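Local coordinates for putative secreted cellulose binding protein (Streptomyces coelicolor, PDB 4OY7) that cleaves cellulose chains oxidatively as a copper-dependent lytic polysaccharide monooxygenase, of which this chain is the AA10 catalytic domain, at residues 122-125 / 126-129; 77-80 / 81-84. One frame throughout, in Å; residues are numbered along the deposited sequence.

Contact 1 of 2, residues 122-125 / 126-129; sequences GWSP and TSEL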
loop_
_atom_site.group_PDB
_atom_site.type_symbol
_atom_site.label_atom_id
_atom_site.label_comp_id
_atom_site.label_asym_id
_atom_site.label_seq_id
_atom_site.Cartn_x
_atom_site.Cartn_y
_atom_site.Cartn_z
ATOM N N GLY A 122 -1.066 19.232 3.415
ATOM C CA GLY A 122 -0.620 19.595 4.743
ATOM C C GLY A 122 -0.279 18.400 5.603
ATOM O O GLY A 122 0.496 18.536 6.551
ATOM N N TRP A 123 -0.847 17.237 5.306
ATOM C CA TRP A 123 -0.470 16.025 6.021
ATOM C C TRP A 123 0.935 15.621 5.643
ATOM O O TRP A 123 1.279 15.597 4.468
ATOM C CB TRP A 123 -1.424 14.874 5.707
ATOM C CG TRP A 123 -1.129 13.627 6.485
ATOM C CD1 TRP A 123 -1.632 13.289 7.701
ATOM C CD2 TRP A 123 -0.250 12.562 6.100
ATOM N NE1 TRP A 123 -1.128 12.072 8.109
ATOM C CE2 TRP A 123 -0.286 11.598 7.137
ATOM C CE3 TRP A 123 0.538 12.308 4.966
ATOM C CZ2 TRP A 123 0.432 10.408 7.079
ATOM C CZ3 TRP A 123 1.265 11.110 4.922
ATOM C CH2 TRP A 123 1.194 10.182 5.961
ATOM N N SER A 124 1.738 15.278 6.641
ATOM C CA SER A 124 3.057 14.713 6.393
ATOM C C SER A 124 3.252 13.411 7.183
ATOM O O SER A 124 2.635 13.195 8.253
ATOM C CB SER A 124 4.143 15.729 6.689
ATOM O OG SER A 124 4.345 15.800 8.087
ATOM N N PRO A 125 4.154 12.552 6.686
ATOM C CA PRO A 125 4.285 11.200 7.211
ATOM C C PRO A 125 4.869 11.031 8.609
ATOM O O PRO A 125 4.849 9.922 9.109
ATOM C CB PRO A 125 5.146 10.494 6.147
ATOM C CG PRO A 125 5.902 11.576 5.503
ATOM C CD PRO A 125 4.957 12.729 5.459
ATOM N N THR A 126 5.339 12.098 9.238
ATOM C CA THR A 126 5.677 12.029 10.657
ATOM C C THR A 126 4.442 12.169 11.557
ATOM O O THR A 126 4.549 11.989 12.746
ATOM C CB THR A 126 6.749 13.049 11.074
ATOM O OG1 THR A 126 6.341 14.360 10.703
ATOM C CG2 THR A 126 8.083 12.701 10.412
ATOM N N SER A 127 3.279 12.430 10.974
ATOM C CA SER A 127 2.009 12.373 11.679
ATOM C C SER A 127 1.294 11.047 11.495
ATOM O O SER A 127 1.455 10.369 10.483
ATOM C CB SER A 127 1.086 13.460 11.159
ATOM O OG SER A 127 1.677 14.719 11.361
ATOM N N GLU A 128 0.455 10.718 12.470
ATOM C CA GLU A 128 -0.419 9.552 12.364
ATOM C C GLU A 128 -1.274 9.646 11.089
ATOM O O GLU A 128 -1.762 10.715 10.737
ATOM C CB GLU A 128 -1.305 9.518 13.594
ATOM C CG GLU A 128 -2.239 8.340 13.645
ATOM C CD GLU A 128 -3.113 8.338 14.877
ATOM O OE1 GLU A 128 -4.008 7.492 14.951
ATOM O OE2 GLU A 128 -2.910 9.154 15.785
ATOM N N LEU A 129 -1.447 8.513 10.423
ATOM C CA LEU A 129 -2.376 8.372 9.296
ATOM C C LEU A 129 -3.744 7.939 9.809
ATOM O O LEU A 129 -3.942 6.797 10.240
ATOM C CB LEU A 129 -1.849 7.364 8.281
ATOM C CG LEU A 129 -2.767 7.121 7.094
ATOM C CD1 LEU A 129 -2.776 8.392 6.254
ATOM C CD2 LEU A 129 -2.292 5.929 6.286
HETATM O O HOH W 1 0.759 16.310 9.260
HETATM O O HOH W 2 4.132 15.559 11.094
#
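W123 and E128 meet through the indole N-H: NE1 of W123 gives a hydrogen bond to the backbone O of E128 at 3.0 Å. The N-H...O angle is 179° and the acceptor lies in the indole plane, whereas the donor stands above the carbonyl plane. CG is anti to the backbone N of W123 (chi1 -176°), which turns the ring toward E128. L129 crosses the indole side chain at about a right angle, its CD1 3.9 Å from CZ2 of W123, above the plane and toward the rim; the N of P125 lies on the opposite side of the ring plane. W123 and E128 flank a type I beta turn from S124 to S127, closed by the bond from S127 N to S124 O (2.9 Å), in a loop joining strands 112-119 and 134-141 of the beta-sandwich core of the AA10 domain. A phenylalanine in place of W123 would probably leave the E128 carbonyl without its indole donor and L129 with less ring to pack against. One water bridges S124 OG, T126 OG1 and S127 OG, while a second accepts from S124 N at 3.0 Å and also bonds S127 OG. W123 and L129 both touch L171 of strand 168-178.

Contact 2 of 2, residues 77-80 / 81-84; sequences YDFS and AYNA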
loop_
_atom_site.group_PDB
_atom_site.type_symbol
_atom_site.label_atom_id
_atom_site.label_comp_id
_atom_site.label_asym_id
_atom_site.label_seq_id
_atom_site.Cartn_x
_atom_site.Cartn_y
_atom_site.Cartn_z
ATOM N N TYR A 77 -0.252 -12.072 10.034
ATOM C CA TYR A 77 1.152 -11.740 10.210
ATOM C C TYR A 77 1.319 -10.412 10.934
ATOM O O TYR A 77 0.387 -9.592 11.004
ATOM C CB TYR A 77 1.859 -11.660 8.843
ATOM C CG TYR A 77 1.666 -12.895 8.023
ATOM C CD1 TYR A 77 2.221 -14.111 8.443
ATOM C CD2 TYR A 77 0.907 -12.884 6.869
ATOM C CE1 TYR A 77 2.030 -15.266 7.718
ATOM C CE2 TYR A 77 0.673 -14.050 6.146
ATOM C CZ TYR A 77 1.263 -15.231 6.580
ATOM O OH TYR A 77 1.074 -16.387 5.877
ATOM N N ASP A 78 2.530 -10.177 11.418
ATOM C CA ASP A 78 2.855 -8.936 12.102
ATOM C C ASP A 78 3.300 -7.928 11.056
ATOM O O ASP A 78 4.375 -8.072 10.494
ATOM C CB ASP A 78 3.964 -9.166 13.130
ATOM C CG ASP A 78 4.339 -7.905 13.890
ATOM O OD1 ASP A 78 3.947 -6.775 13.492
ATOM O OD2 ASP A 78 5.041 -8.030 14.902
ATOM N N PHE A 79 2.437 -6.957 10.759
ATOM C CA PHE A 79 2.758 -5.851 9.843
ATOM C C PHE A 79 2.748 -4.544 10.600
ATOM O O PHE A 79 2.767 -3.470 9.998
ATOM C CB PHE A 79 1.716 -5.756 8.706
ATOM C CG PHE A 79 1.813 -6.857 7.691
ATOM C CD1 PHE A 79 2.914 -6.973 6.841
ATOM C CD2 PHE A 79 0.779 -7.781 7.573
ATOM C CE1 PHE A 79 2.990 -8.012 5.918
ATOM C CE2 PHE A 79 0.853 -8.820 6.670
ATOM C CZ PHE A 79 1.950 -8.936 5.832
ATOM N N SER A 80 2.786 -4.624 11.922
ATOM C CA SER A 80 2.623 -3.445 12.776
ATOM C C SER A 80 3.659 -2.351 12.498
ATOM O O SER A 80 3.328 -1.158 12.536
ATOM C CB SER A 80 2.628 -3.851 14.259
ATOM O OG SER A 80 2.381 -2.742 15.118
ATOM N N ALA A 81 4.882 -2.759 12.191
ATOM C CA ALA A 81 5.973 -1.802 11.933
ATOM C C ALA A 81 5.756 -0.914 10.719
ATOM O O ALA A 81 6.331 0.170 10.646
ATOM C CB ALA A 81 7.328 -2.512 11.819
ATOM N N TYR A 82 4.888 -1.352 9.813
ATOM C CA TYR A 82 4.621 -0.663 8.556
ATOM C C TYR A 82 3.651 0.490 8.779
ATOM O O TYR A 82 3.416 1.263 7.877
ATOM C CB TYR A 82 4.189 -1.676 7.457
ATOM C CG TYR A 82 5.314 -2.656 7.221
ATOM C CD1 TYR A 82 6.335 -2.372 6.329
ATOM C CD2 TYR A 82 5.424 -3.822 7.975
ATOM C CE1 TYR A 82 7.397 -3.229 6.152
ATOM C CE2 TYR A 82 6.489 -4.680 7.813
ATOM C CZ TYR A 82 7.489 -4.381 6.898
ATOM O OH TYR A 82 8.596 -5.197 6.737
ATOM N N ASN A 83 3.117 0.633 9.994
ATOM C CA ASN A 83 2.463 1.882 10.399
ATOM C C ASN A 83 3.383 3.000 10.924
ATOM O O ASN A 83 2.896 4.117 11.132
ATOM C CB ASN A 83 1.372 1.612 11.476
ATOM C CG ASN A 83 0.249 0.774 10.934
ATOM O OD1 ASN A 83 -0.381 1.132 9.905
ATOM N ND2 ASN A 83 -0.006 -0.347 11.584
ATOM N N ALA A 84 4.674 2.734 11.138
ATOM C CA ALA A 84 5.581 3.729 11.730
ATOM C C ALA A 84 5.487 5.061 11.005
ATOM O O ALA A 84 5.612 5.136 9.786
ATOM C CB ALA A 84 7.014 3.209 11.726
HETATM O O HOH W 3 0.140 -1.021 14.596
#
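A81 follows S80 directly in a 3-10 turn, and an Asx turn, in which D78 OD1 accepts from S80 N at 2.9 Å, comes immediately before it. OD1 is met nearly along its C-O axis and also bonds S39 OG, which is a partner of A81 N as well. At Y82 the backbone N bonds F79 O at 3.0 Å, the i to i+3 spacing of a 3-10 helix, with the donor 45° out of the carbonyl plane. Its ring turns an edge to that same carbonyl: CG is anti to the carbonyl carbon of Y82 (chi1 -61°), and CD2 lies 3.4 Å from F79 O. CD2 of Y82 also comes to the edge of the F79 ring, 4.2 Å from CD1 of F79, with the two side chains crossing obliquely. N83 repeats the spacing, its N reaching S80 O at 3.1 Å. Its ND2 gives a hydrogen bond to a water that also bonds S80 OG, and S70 OG is a further partner of ND2. A84 N closes on A81 O at 3.1 Å. The turn lies in the long loop between strands 51-52 and 92-94: A81 and Y82 touch A35 of helix 30-39, while F79 and Y82 touch A43 of helix 42-45 and T11 of helix 10-18.

How the contacts relate
Contact 2 comes first along the chain, between strands 51-52 and 92-94; contact 1 follows between strands 112-119 and 134-141. Their centres lie about 17 Å apart and their nearest atoms about 5 Å, without touching. All four flanking strands belong to the mixed sheet, yet contact 1 leans on strand 168-178 and contact 2 on three helices. C69 links them: the L129 side chain touches it, and N83 OD1 accepts a weak hydrogen bond from its N. Its disulfide to C188 in strand 184-193 ties this shared neighbourhood to the sheet. Contact 2 lies nearer the copper site, the F79 side chain about 8 Å from that of H1 and about 12 Å from the copper, whereas contact 1 lies away from it.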